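Local coordinates for PA14 domain-containing protein (Clostridium clariflavum, PDB 6QDI) that probably senses plant biomass outside the cell as the sugar-binding tandem PA14 part of a membrane-bound RsgI-like anti-sigma factor, each PA14 domain carrying calcium, at residues D68-N77 against D105-N116; V215-S225 against K236-K246. One frame throughout, in Å; residues are numbered along the deposited sequence.

Contact 1. Residues D68-N77 against D105-N116; sequences DNGVRLWIDN and DIKLEYFNNTGN. With CA (calcium ion), chain D; EDO (1,2-ethanediol), chain C.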
loop_
_atom_site.group_PDB
_atom_site.type_symbol
_atom_site.label_atom_id
_atom_site.label_comp_id
_atom_site.label_asym_id
_atom_site.label_seq_id
_atom_site.Cartn_x
_atom_site.Cartn_y
_atom_site.Cartn_z
ATOM N N ASP A 68 -5.460 7.966 -13.476
ATOM C CA ASP A 68 -5.046 6.626 -13.927
ATOM C C ASP A 68 -4.309 6.090 -12.712
ATOM O O ASP A 68 -3.187 6.527 -12.491
ATOM C CB ASP A 68 -4.199 6.724 -15.171
ATOM C CG ASP A 68 -3.685 5.405 -15.622
ATOM O OD1 ASP A 68 -3.779 4.414 -14.850
ATOM O OD2 ASP A 68 -3.135 5.333 -16.773
ATOM N N ASN A 69 -4.882 5.240 -11.840
ATOM C CA ASN A 69 -6.165 4.583 -11.970
ATOM C C ASN A 69 -7.237 5.170 -11.041
ATOM O O ASN A 69 -7.855 6.171 -11.411
ATOM C CB ASN A 69 -5.993 3.065 -11.766
ATOM C CG ASN A 69 -5.212 2.450 -12.902
ATOM O OD1 ASN A 69 -4.001 2.216 -12.788
ATOM N ND2 ASN A 69 -5.874 2.306 -14.047
ATOM N N GLY A 70 -7.482 4.592 -9.884
ATOM C CA GLY A 70 -8.669 4.960 -9.114
ATOM C C GLY A 70 -8.499 6.205 -8.266
ATOM O O GLY A 70 -7.403 6.520 -7.807
ATOM N N VAL A 71 -9.620 6.898 -8.030
ATOM C CA VAL A 71 -9.678 8.044 -7.127
ATOM C C VAL A 71 -10.956 8.037 -6.324
ATOM O O VAL A 71 -12.034 7.681 -6.848
ATOM C CB VAL A 71 -9.552 9.383 -7.894
ATOM C CG1 VAL A 71 -10.043 10.605 -7.100
ATOM C CG2 VAL A 71 -8.143 9.564 -8.426
ATOM N N ARG A 72 -10.856 8.494 -5.076
ATOM C CA ARG A 72 -11.995 8.938 -4.280
ATOM C C ARG A 72 -11.659 10.325 -3.767
ATOM O O ARG A 72 -10.586 10.550 -3.240
ATOM C CB ARG A 72 -12.296 7.994 -3.101
ATOM C CG ARG A 72 -12.889 6.652 -3.539
ATOM C CD ARG A 72 -13.561 5.880 -2.447
ATOM N NE ARG A 72 -14.227 4.648 -2.925
ATOM C CZ ARG A 72 -13.800 3.397 -2.707
ATOM N NH1 ARG A 72 -12.616 3.170 -2.064
ATOM N NH2 ARG A 72 -14.532 2.365 -3.167
ATOM N N LEU A 73 -12.634 11.251 -3.873
ATOM C CA LEU A 73 -12.481 12.629 -3.393
ATOM C C LEU A 73 -13.594 12.996 -2.440
ATOM O O LEU A 73 -14.750 12.918 -2.831
ATOM C CB LEU A 73 -12.473 13.624 -4.525
ATOM C CG LEU A 73 -12.403 15.122 -4.128
ATOM C CD1 LEU A 73 -11.078 15.476 -3.506
ATOM C CD2 LEU A 73 -12.664 16.000 -5.334
ATOM N N TRP A 74 -13.211 13.391 -1.233
ATOM C CA TRP A 74 -14.135 13.924 -0.240
ATOM C C TRP A 74 -13.823 15.401 -0.049
ATOM O O TRP A 74 -12.673 15.781 0.200
ATOM C CB TRP A 74 -14.001 13.236 1.137
ATOM C CG TRP A 74 -14.334 11.799 1.297
ATOM C CD1 TRP A 74 -15.452 11.291 1.891
ATOM C CD2 TRP A 74 -13.535 10.659 0.962
ATOM N NE1 TRP A 74 -15.400 9.941 1.946
ATOM C CE2 TRP A 74 -14.258 9.512 1.353
ATOM C CE3 TRP A 74 -12.294 10.491 0.335
ATOM C CZ2 TRP A 74 -13.750 8.228 1.206
ATOM C CZ3 TRP A 74 -11.793 9.196 0.171
ATOM C CH2 TRP A 74 -12.515 8.092 0.621
ATOM N N ILE A 75 -14.869 16.237 -0.104
ATOM C CA ILE A 75 -14.769 17.657 0.234
ATOM C C ILE A 75 -15.801 17.880 1.332
ATOM O O ILE A 75 -16.931 17.456 1.186
ATOM C CB ILE A 75 -15.080 18.582 -0.971
ATOM C CG1 ILE A 75 -14.119 18.352 -2.151
ATOM C CG2 ILE A 75 -15.081 20.039 -0.511
ATOM C CD1 ILE A 75 -12.705 18.793 -1.891
ATOM N N ASP A 76 -15.408 18.517 2.423
ATOM C CA ASP A 76 -16.304 18.746 3.552
ATOM C C ASP A 76 -16.902 17.439 4.056
ATOM O O ASP A 76 -18.078 17.363 4.452
ATOM C CB ASP A 76 -17.423 19.726 3.179
ATOM C CG ASP A 76 -18.227 20.205 4.391
ATOM O OD1 ASP A 76 -17.633 20.353 5.477
ATOM O OD2 ASP A 76 -19.424 20.435 4.236
ATOM N N ASN A 77 -16.108 16.379 4.001
ATOM C CA ASN A 77 -16.500 15.047 4.425
ATOM C C ASN A 77 -17.624 14.433 3.601
ATOM O O ASN A 77 -18.204 13.400 3.994
ATOM C CB ASN A 77 -16.744 15.005 5.931
ATOM C CG ASN A 77 -15.534 15.523 6.689
ATOM O OD1 ASN A 77 -14.485 14.912 6.676
ATOM N ND2 ASN A 77 -15.663 16.719 7.295
ATOM N N ASP A 105 -12.496 20.283 5.173
ATOM C CA ASP A 105 -11.708 19.090 5.020
ATOM C C ASP A 105 -11.635 18.683 3.546
ATOM O O ASP A 105 -12.609 18.827 2.801
ATOM C CB ASP A 105 -12.328 17.964 5.812
ATOM C CG ASP A 105 -12.211 18.194 7.307
ATOM O OD1 ASP A 105 -11.111 18.588 7.749
ATOM O OD2 ASP A 105 -13.170 17.945 8.002
ATOM N N ILE A 106 -10.489 18.137 3.171
ATOM C CA ILE A 106 -10.304 17.534 1.865
ATOM C C ILE A 106 -9.521 16.242 2.112
ATOM O O ILE A 106 -8.526 16.225 2.838
ATOM C CB ILE A 106 -9.611 18.466 0.825
ATOM C CG1 ILE A 106 -9.373 17.724 -0.488
ATOM C CG2 ILE A 106 -8.336 19.072 1.374
ATOM C CD1 ILE A 106 -9.032 18.665 -1.625
ATOM N N LYS A 107 -9.964 15.172 1.442
ATOM C CA LYS A 107 -9.253 13.891 1.408
ATOM C C LYS A 107 -9.333 13.357 0.005
ATOM O O LYS A 107 -10.444 13.305 -0.570
ATOM C CB LYS A 107 -9.872 12.907 2.410
ATOM C CG LYS A 107 -9.215 11.537 2.364
ATOM C CD LYS A 107 -9.665 10.602 3.484
ATOM C CE LYS A 107 -11.142 10.370 3.564
ATOM N NZ LYS A 107 -11.480 9.406 4.647
ATOM N N LEU A 108 -8.212 12.974 -0.577
ATOM C CA LEU A 108 -8.190 12.420 -1.915
ATOM C C LEU A 108 -7.346 11.151 -1.828
ATOM O O LEU A 108 -6.177 11.214 -1.463
ATOM C CB LEU A 108 -7.608 13.406 -2.915
ATOM C CG LEU A 108 -7.817 13.077 -4.419
ATOM C CD1 LEU A 108 -7.587 14.311 -5.271
ATOM C CD2 LEU A 108 -6.952 11.980 -4.972
ATOM N N GLU A 109 -7.960 10.019 -2.184
ATOM C CA GLU A 109 -7.272 8.744 -2.250
ATOM C C GLU A 109 -7.102 8.337 -3.719
ATOM O O GLU A 109 -7.988 8.587 -4.538
ATOM C CB GLU A 109 -8.055 7.694 -1.469
ATOM C CG GLU A 109 -7.991 7.932 0.019
ATOM C CD GLU A 109 -8.873 7.062 0.884
ATOM O OE1 GLU A 109 -9.638 6.236 0.355
ATOM O OE2 GLU A 109 -8.724 7.167 2.120
ATOM N N TYR A 110 -5.970 7.711 -4.016
ATOM C CA TYR A 110 -5.576 7.437 -5.394
ATOM C C TYR A 110 -4.815 6.112 -5.451
ATOM O O TYR A 110 -4.045 5.808 -4.523
ATOM C CB TYR A 110 -4.641 8.596 -5.854
ATOM C CG TYR A 110 -3.825 8.221 -7.066
ATOM C CD1 TYR A 110 -4.352 8.273 -8.345
ATOM C CD2 TYR A 110 -2.551 7.686 -6.915
ATOM C CE1 TYR A 110 -3.627 7.819 -9.434
ATOM C CE2 TYR A 110 -1.835 7.179 -7.985
ATOM C CZ TYR A 110 -2.386 7.237 -9.251
ATOM O OH TYR A 110 -1.663 6.746 -10.303
ATOM N N PHE A 111 -4.941 5.379 -6.562
ATOM C CA PHE A 111 -4.049 4.259 -6.809
ATOM C C PHE A 111 -3.630 4.124 -8.238
ATOM O O PHE A 111 -4.393 4.454 -9.158
ATOM C CB PHE A 111 -4.609 2.912 -6.269
ATOM C CG PHE A 111 -5.738 2.292 -7.072
ATOM C CD1 PHE A 111 -5.474 1.419 -8.125
ATOM C CD2 PHE A 111 -7.060 2.539 -6.757
ATOM C CE1 PHE A 111 -6.491 0.818 -8.831
ATOM C CE2 PHE A 111 -8.083 1.916 -7.457
ATOM C CZ PHE A 111 -7.822 1.066 -8.496
ATOM N N ASN A 112 -2.448 3.541 -8.429
ATOM C CA ASN A 112 -1.974 3.041 -9.716
ATOM C C ASN A 112 -1.881 1.540 -9.643
ATOM O O ASN A 112 -1.215 1.006 -8.754
ATOM C CB ASN A 112 -0.646 3.631 -10.130
ATOM C CG ASN A 112 -0.324 3.306 -11.574
ATOM O OD1 ASN A 112 -1.239 3.027 -12.333
ATOM N ND2 ASN A 112 0.954 3.344 -11.975
ATOM N N ASN A 113 -2.515 0.847 -10.596
ATOM C CA ASN A 113 -2.472 -0.608 -10.699
ATOM C C ASN A 113 -1.929 -0.979 -12.091
ATOM O O ASN A 113 -2.700 -1.380 -12.964
ATOM C CB ASN A 113 -3.850 -1.186 -10.474
ATOM C CG ASN A 113 -3.871 -2.702 -10.483
ATOM O OD1 ASN A 113 -2.873 -3.375 -10.468
ATOM N ND2 ASN A 113 -5.046 -3.228 -10.472
ATOM N N THR A 114 -0.610 -0.841 -12.228
ATOM C CA THR A 114 0.204 -1.064 -13.448
ATOM C C THR A 114 0.101 0.085 -14.438
ATOM O O THR A 114 -0.867 0.866 -14.464
ATOM C CB THR A 114 -0.061 -2.391 -14.182
ATOM O OG1 THR A 114 -1.268 -2.351 -14.954
ATOM C CG2 THR A 114 -0.064 -3.557 -13.219
ATOM N N GLY A 115 1.117 0.176 -15.276
ATOM C CA GLY A 115 1.143 1.150 -16.348
ATOM C C GLY A 115 1.327 2.560 -15.846
ATOM O O GLY A 115 1.853 2.813 -14.761
ATOM N N ASN A 116 0.907 3.492 -16.680
ATOM C CA ASN A 116 0.987 4.897 -16.369
ATOM C C ASN A 116 0.225 5.181 -15.067
ATOM O O ASN A 116 -0.788 4.544 -14.766
ATOM C CB ASN A 116 0.342 5.712 -17.501
ATOM C CG ASN A 116 0.843 7.162 -17.584
ATOM O OD1 ASN A 116 1.602 7.656 -16.740
ATOM N ND2 ASN A 116 0.372 7.859 -18.617
HETATM CA CA CA D . -2.249 2.715 -14.431
HETATM C C1 EDO C . -3.080 2.059 -17.585
HETATM O O1 EDO C . -2.112 2.882 -16.899
HETATM C C2 EDO C . -3.233 0.723 -16.832
HETATM O O2 EDO C . -3.694 1.068 -15.554
HETATM O O HOH W 1 -10.351 4.643 -1.595
HETATM O O HOH W 2 -15.115 20.303 6.458
HETATM O O HOH W 3 -13.423 15.911 3.204
HETATM O O HOH W 4 -12.408 14.904 8.330
#

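Contact 2. Residues V215-S225 against K236-K246; sequences VFYVSYDDGAS and KWTASEINTAK. With CA (calcium ion), chain E.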
loop_
_atom_site.group_PDB
_atom_site.type_symbol
_atom_site.label_atom_id
_atom_site.label_comp_id
_atom_site.label_asym_id
_atom_site.label_seq_id
_atom_site.Cartn_x
_atom_site.Cartn_y
_atom_site.Cartn_z
ATOM N N VAL A 215 0.315 -16.647 17.233
ATOM C CA VAL A 215 -0.314 -17.252 16.049
ATOM C C VAL A 215 0.156 -16.450 14.837
ATOM O O VAL A 215 0.145 -15.241 14.877
ATOM C CB VAL A 215 -1.864 -17.200 16.168
ATOM C CG1 VAL A 215 -2.523 -17.640 14.878
ATOM C CG2 VAL A 215 -2.320 -18.103 17.321
ATOM N N PHE A 216 0.526 -17.163 13.777
ATOM C CA PHE A 216 0.861 -16.521 12.504
ATOM C C PHE A 216 -0.302 -16.667 11.526
ATOM O O PHE A 216 -0.927 -17.731 11.438
ATOM C CB PHE A 216 2.116 -17.139 11.904
ATOM C CG PHE A 216 3.307 -16.952 12.758
ATOM C CD1 PHE A 216 4.061 -15.797 12.650
ATOM C CD2 PHE A 216 3.721 -17.903 13.639
ATOM C CE1 PHE A 216 5.188 -15.589 13.424
ATOM C CE2 PHE A 216 4.829 -17.699 14.437
ATOM C CZ PHE A 216 5.559 -16.525 14.338
ATOM N N TYR A 217 -0.558 -15.588 10.801
ATOM C CA TYR A 217 -1.615 -15.529 9.786
ATOM C C TYR A 217 -0.969 -15.214 8.454
ATOM O O TYR A 217 -0.201 -14.254 8.324
ATOM C CB TYR A 217 -2.626 -14.449 10.097
ATOM C CG TYR A 217 -3.372 -14.609 11.406
ATOM C CD1 TYR A 217 -2.848 -14.227 12.622
ATOM C CD2 TYR A 217 -4.634 -15.168 11.402
ATOM C CE1 TYR A 217 -3.585 -14.413 13.801
ATOM C CE2 TYR A 217 -5.358 -15.332 12.565
ATOM C CZ TYR A 217 -4.814 -14.952 13.755
ATOM O OH TYR A 217 -5.486 -15.112 14.954
ATOM N N VAL A 218 -1.337 -15.977 7.437
ATOM C CA VAL A 218 -0.913 -15.677 6.071
ATOM C C VAL A 218 -2.167 -15.442 5.254
ATOM O O VAL A 218 -3.020 -16.339 5.114
ATOM C CB VAL A 218 -0.102 -16.828 5.473
ATOM C CG1 VAL A 218 0.269 -16.556 4.035
ATOM C CG2 VAL A 218 1.149 -17.034 6.282
ATOM N N SER A 219 -2.294 -14.236 4.709
ATOM C CA SER A 219 -3.403 -13.899 3.796
ATOM C C SER A 219 -2.822 -13.844 2.396
ATOM O O SER A 219 -1.816 -13.213 2.195
ATOM C CB SER A 219 -3.974 -12.558 4.181
ATOM O OG SER A 219 -4.461 -12.547 5.495
ATOM N N TYR A 220 -3.440 -14.524 1.446
ATOM C CA TYR A 220 -2.822 -14.747 0.128
ATOM C C TYR A 220 -3.851 -14.693 -0.989
ATOM O O TYR A 220 -5.028 -15.084 -0.810
ATOM C CB TYR A 220 -2.071 -16.118 0.081
ATOM C CG TYR A 220 -2.943 -17.299 0.452
ATOM C CD1 TYR A 220 -3.094 -17.705 1.758
ATOM C CD2 TYR A 220 -3.682 -18.009 -0.507
ATOM C CE1 TYR A 220 -3.959 -18.730 2.121
ATOM C CE2 TYR A 220 -4.505 -19.062 -0.134
ATOM C CZ TYR A 220 -4.668 -19.400 1.169
ATOM O OH TYR A 220 -5.501 -20.420 1.590
ATOM N N ASP A 221 -3.336 -14.283 -2.148
ATOM C CA ASP A 221 -4.043 -14.435 -3.422
ATOM C C ASP A 221 -2.899 -14.792 -4.377
ATOM O O ASP A 221 -2.124 -13.890 -4.709
ATOM C CB ASP A 221 -4.703 -13.130 -3.851
ATOM C CG ASP A 221 -5.268 -13.182 -5.243
ATOM O OD1 ASP A 221 -4.937 -14.168 -5.992
ATOM O OD2 ASP A 221 -6.022 -12.264 -5.606
ATOM N N ASP A 222 -2.676 -16.068 -4.740
ATOM C CA ASP A 222 -3.601 -17.172 -4.636
ATOM C C ASP A 222 -3.037 -18.510 -4.192
ATOM O O ASP A 222 -3.785 -19.477 -4.146
ATOM C CB ASP A 222 -4.444 -17.320 -5.928
ATOM C CG ASP A 222 -3.593 -17.458 -7.134
ATOM O OD1 ASP A 222 -3.020 -18.575 -7.334
ATOM O OD2 ASP A 222 -3.441 -16.490 -7.920
ATOM N N GLY A 223 -1.765 -18.568 -3.822
ATOM C CA GLY A 223 -1.234 -19.748 -3.153
ATOM C C GLY A 223 -0.104 -19.354 -2.229
ATOM O O GLY A 223 0.610 -18.374 -2.492
ATOM N N ALA A 224 0.054 -20.107 -1.146
ATOM C CA ALA A 224 1.105 -19.835 -0.181
ATOM C C ALA A 224 1.365 -21.062 0.634
ATOM O O ALA A 224 0.484 -21.886 0.872
ATOM C CB ALA A 224 0.758 -18.678 0.729
ATOM N N SER A 225 2.609 -21.145 1.121
ATOM C CA SER A 225 3.014 -22.148 2.087
ATOM C C SER A 225 3.937 -21.519 3.108
ATOM O O SER A 225 4.793 -20.717 2.757
ATOM C CB SER A 225 3.692 -23.347 1.433
ATOM O OG SER A 225 2.721 -24.101 0.672
ATOM N N LYS A 236 -0.871 -24.336 1.428
ATOM C CA LYS A 236 -1.935 -23.776 0.588
ATOM C C LYS A 236 -1.395 -23.438 -0.806
ATOM O O LYS A 236 -1.891 -22.539 -1.468
ATOM C CB LYS A 236 -2.598 -22.582 1.288
ATOM C CG LYS A 236 -3.369 -22.950 2.517
ATOM C CD LYS A 236 -4.616 -23.750 2.217
ATOM C CE LYS A 236 -5.260 -24.197 3.512
ATOM N NZ LYS A 236 -6.564 -24.857 3.324
ATOM N N TRP A 237 -0.391 -24.188 -1.265
ATOM C CA TRP A 237 0.299 -23.892 -2.508
ATOM C C TRP A 237 -0.597 -24.006 -3.706
ATOM O O TRP A 237 -0.476 -23.232 -4.636
ATOM C CB TRP A 237 1.495 -24.824 -2.665
ATOM C CG TRP A 237 2.385 -24.452 -3.764
ATOM C CD1 TRP A 237 2.718 -25.197 -4.865
ATOM C CD2 TRP A 237 3.133 -23.224 -3.897
ATOM N NE1 TRP A 237 3.587 -24.519 -5.663
ATOM C CE2 TRP A 237 3.838 -23.295 -5.105
ATOM C CE3 TRP A 237 3.235 -22.056 -3.140
ATOM C CZ2 TRP A 237 4.661 -22.261 -5.542
ATOM C CZ3 TRP A 237 4.059 -21.032 -3.589
ATOM C CH2 TRP A 237 4.747 -21.151 -4.773
ATOM N N THR A 238 -1.491 -24.977 -3.695
ATOM C CA THR A 238 -2.407 -25.151 -4.817
ATOM C C THR A 238 -3.809 -24.720 -4.475
ATOM O O THR A 238 -4.758 -25.119 -5.171
ATOM C CB THR A 238 -2.422 -26.600 -5.302
ATOM O OG1 THR A 238 -2.744 -27.444 -4.206
ATOM C CG2 THR A 238 -1.071 -26.974 -5.858
ATOM N N ALA A 239 -3.974 -23.890 -3.435
ATOM C CA ALA A 239 -5.314 -23.554 -2.993
ATOM C C ALA A 239 -6.071 -22.762 -4.111
ATOM O O ALA A 239 -7.293 -22.884 -4.188
ATOM C CB ALA A 239 -5.258 -22.801 -1.680
ATOM N N SER A 240 -5.353 -22.002 -4.955
ATOM C CA SER A 240 -5.919 -21.270 -6.111
ATOM C C SER A 240 -7.141 -20.519 -5.608
ATOM O O SER A 240 -8.271 -20.739 -6.110
ATOM C CB SER A 240 -6.246 -22.267 -7.251
ATOM O OG SER A 240 -6.617 -21.634 -8.468
ATOM N N GLU A 241 -6.971 -19.697 -4.587
ATOM C CA GLU A 241 -8.076 -18.935 -3.991
ATOM C C GLU A 241 -7.509 -17.693 -3.293
ATOM O O GLU A 241 -6.314 -17.564 -3.007
ATOM C CB GLU A 241 -8.777 -19.793 -2.888
ATOM C CG GLU A 241 -7.844 -20.160 -1.706
ATOM C CD GLU A 241 -8.484 -20.961 -0.569
ATOM O OE1 GLU A 241 -9.727 -21.171 -0.592
ATOM O OE2 GLU A 241 -7.713 -21.365 0.362
ATOM N N ILE A 242 -8.412 -16.796 -2.931
ATOM C CA ILE A 242 -8.086 -15.663 -2.062
ATOM C C ILE A 242 -8.562 -16.047 -0.684
ATOM O O ILE A 242 -9.753 -16.258 -0.497
ATOM C CB ILE A 242 -8.814 -14.374 -2.509
ATOM C CG1 ILE A 242 -8.509 -14.078 -3.987
ATOM C CG2 ILE A 242 -8.426 -13.192 -1.602
ATOM C CD1 ILE A 242 -9.423 -13.055 -4.631
ATOM N N ASN A 243 -7.652 -16.190 0.285
ATOM C CA ASN A 243 -8.037 -16.663 1.576
ATOM C C ASN A 243 -6.951 -16.317 2.540
ATOM O O ASN A 243 -5.985 -15.612 2.251
ATOM C CB ASN A 243 -8.333 -18.167 1.523
ATOM C CG ASN A 243 -9.516 -18.596 2.419
ATOM O OD1 ASN A 243 -9.716 -18.042 3.476
ATOM N ND2 ASN A 243 -10.303 -19.602 1.975
ATOM N N THR A 244 -7.239 -16.695 3.765
ATOM C CA THR A 244 -6.313 -16.531 4.842
ATOM C C THR A 244 -6.213 -17.909 5.504
ATOM O O THR A 244 -7.166 -18.706 5.500
ATOM C CB THR A 244 -6.754 -15.435 5.879
ATOM O OG1 THR A 244 -6.841 -14.104 5.316
ATOM C CG2 THR A 244 -5.841 -15.362 7.057
ATOM N N ALA A 245 -5.061 -18.181 6.085
ATOM C CA ALA A 245 -4.822 -19.385 6.868
ATOM C C ALA A 245 -4.012 -18.978 8.089
ATOM O O ALA A 245 -3.318 -17.947 8.085
ATOM C CB ALA A 245 -4.051 -20.417 6.047
ATOM N N LYS A 246 -4.046 -19.798 9.120
ATOM C CA LYS A 246 -3.318 -19.511 10.340
ATOM C C LYS A 246 -2.689 -20.759 10.919
ATOM O O LYS A 246 -3.142 -21.890 10.670
ATOM C CB LYS A 246 -4.196 -18.842 11.355
ATOM C CG LYS A 246 -5.357 -19.673 11.893
ATOM C CD LYS A 246 -6.244 -18.862 12.851
ATOM C CE LYS A 246 -7.500 -19.574 13.341
ATOM N NZ LYS A 246 -7.360 -21.026 13.597
HETATM CA CA CA E . -4.410 -14.333 -8.293
HETATM O O HOH W 5 -2.423 -21.186 -6.287
#

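Contact 1. Residues D68-N77 against D105-N116
Strand 71-75 runs antiparallel to strand 105-113, their axes 4.7 Å apart, with Arg-72 facing Glu-109 and Trp-74 facing Lys-107 as hydrogen-bonded pairs. On the face that bears these four side chains, Lys-107 lies alongside Trp-74, pointing the same way. A bend at its chi3 (56°) brings CE of Lys-107 over the six-membered ring of Trp-74, 3.5 Å from the centroid, and NZ stays above the same ring as a cation-pi partner. Glu-109 approaches that indole at its edge, OE1 lying 3.4 Å from CH2 of Trp-74; a water joins OE1 to NH1 of Arg-72, while OE2 pairs with Arg-48. On the other face Val-71 and Leu-73 pack on strands 59-68 and 117-125, Ile-75 on 59-68 and Tyr-110 on 117-125. Tyr-110 reaches along the strand to donate its OH to the carbonyl O of Asp-68 (2.7 Å). At Asn-69 and Gly-70, which both face Phe-111, the pairing opens into a classic beta bulge, and the Phe-111 ring lies flat over N of Gly-70. A cis peptide links Asp-68 to Asn-69, whose OD1 both binds calcium and accepts a straight bond from N of Asn-113 (3.0 Å, 173°). Asp-68 OD1 (2.3 Å from the calcium), Asn-112 OD1 and the carbonyl oxygens of Thr-114 and Asn-116 join it, and ethanediol supplies two more oxygens. This cis-linked Asp-Asn pair and calcium-binding loop correspond to the calcium site of sugar-binding PA14 domains, where the pair is commonly Asp-Asp and sugar hydroxyls probably take the diol's place.

Contact 2. Residues V215-S225 against K236-K246
Tyr-220 carries this contact, its ring laid across strand 242-246 and the turn before it. With chi1 at 55°, CG sits between the backbone N and the carbonyl carbon, which folds the ring back over the partner segment. The carbonyl O of Asn-243 then lies 3.6 Å above one face, offset toward the rim, while the same O accepts the backbone N of Tyr-220. At the far end of the ring, OH gives a 2.7 Å hydrogen bond to OE2 of Glu-241, reaching it on the anti side, tilted 24° from the carboxylate plane, with ring and carboxylate planes 44° apart. The other carboxylate oxygen, OE1, is met from above its plane by ND2 of Asn-243 (3.1 Å), fixing how the group is turned. CG of Lys-236 passes 3.4 Å from OH of Tyr-220; CB of Ala-239 meets the ring obliquely and CB of Ala-245 lies near CE1.

On the opposite face of the pairing, OG of Ser-219 and OG1 of Thr-244 share a hydrogen bond of 2.8 Å. Farther along, Tyr-217 and Lys-246 run side by side, CE2 against CD (3.7 Å), and OH of Tyr-217 goes on to Glu-278. Aliphatic CG1 of Ile-242 lies 3.5 Å from OD2 of Asp-221, whose OD1 binds calcium together with OD2 of Asp-222 across a cis peptide; Asn-266, Gly-268 and Ala-270 complete the protein ligands.

The chain turns a corner at Asp-221 and Asp-222. Before it, strand 215-220 lies between 242-246 and strand 271-279; after it, Ala-224 pairs with Lys-236 in the hairpin of strands 223-228 and 231-240, and strand 223-228 is flanked on its other side by strand 257-266.

From the N terminus, the chain first meets contact 1 within the N-terminal PA14 domain: residues 68-77 leave a corner, and 27 residues later 105-116 return beside them, closing a loop that contains strands 78-83 and 93-98. Contact 2 follows in the second PA14 domain and closes a shorter loop, only ten residues separating 215-225 from 236-246. The two are in series, neither nested nor crossed, on opposite sides of the chain's centre, with centres about 29 Å apart. Contact 1 ties neighbouring strands within one sheet, whereas contact 2 spans the corner between two sheets. Each supplies ligands to one of the two calcium sites of its own domain, contact 1 all five protein ligands and contact 2 the acidic pair.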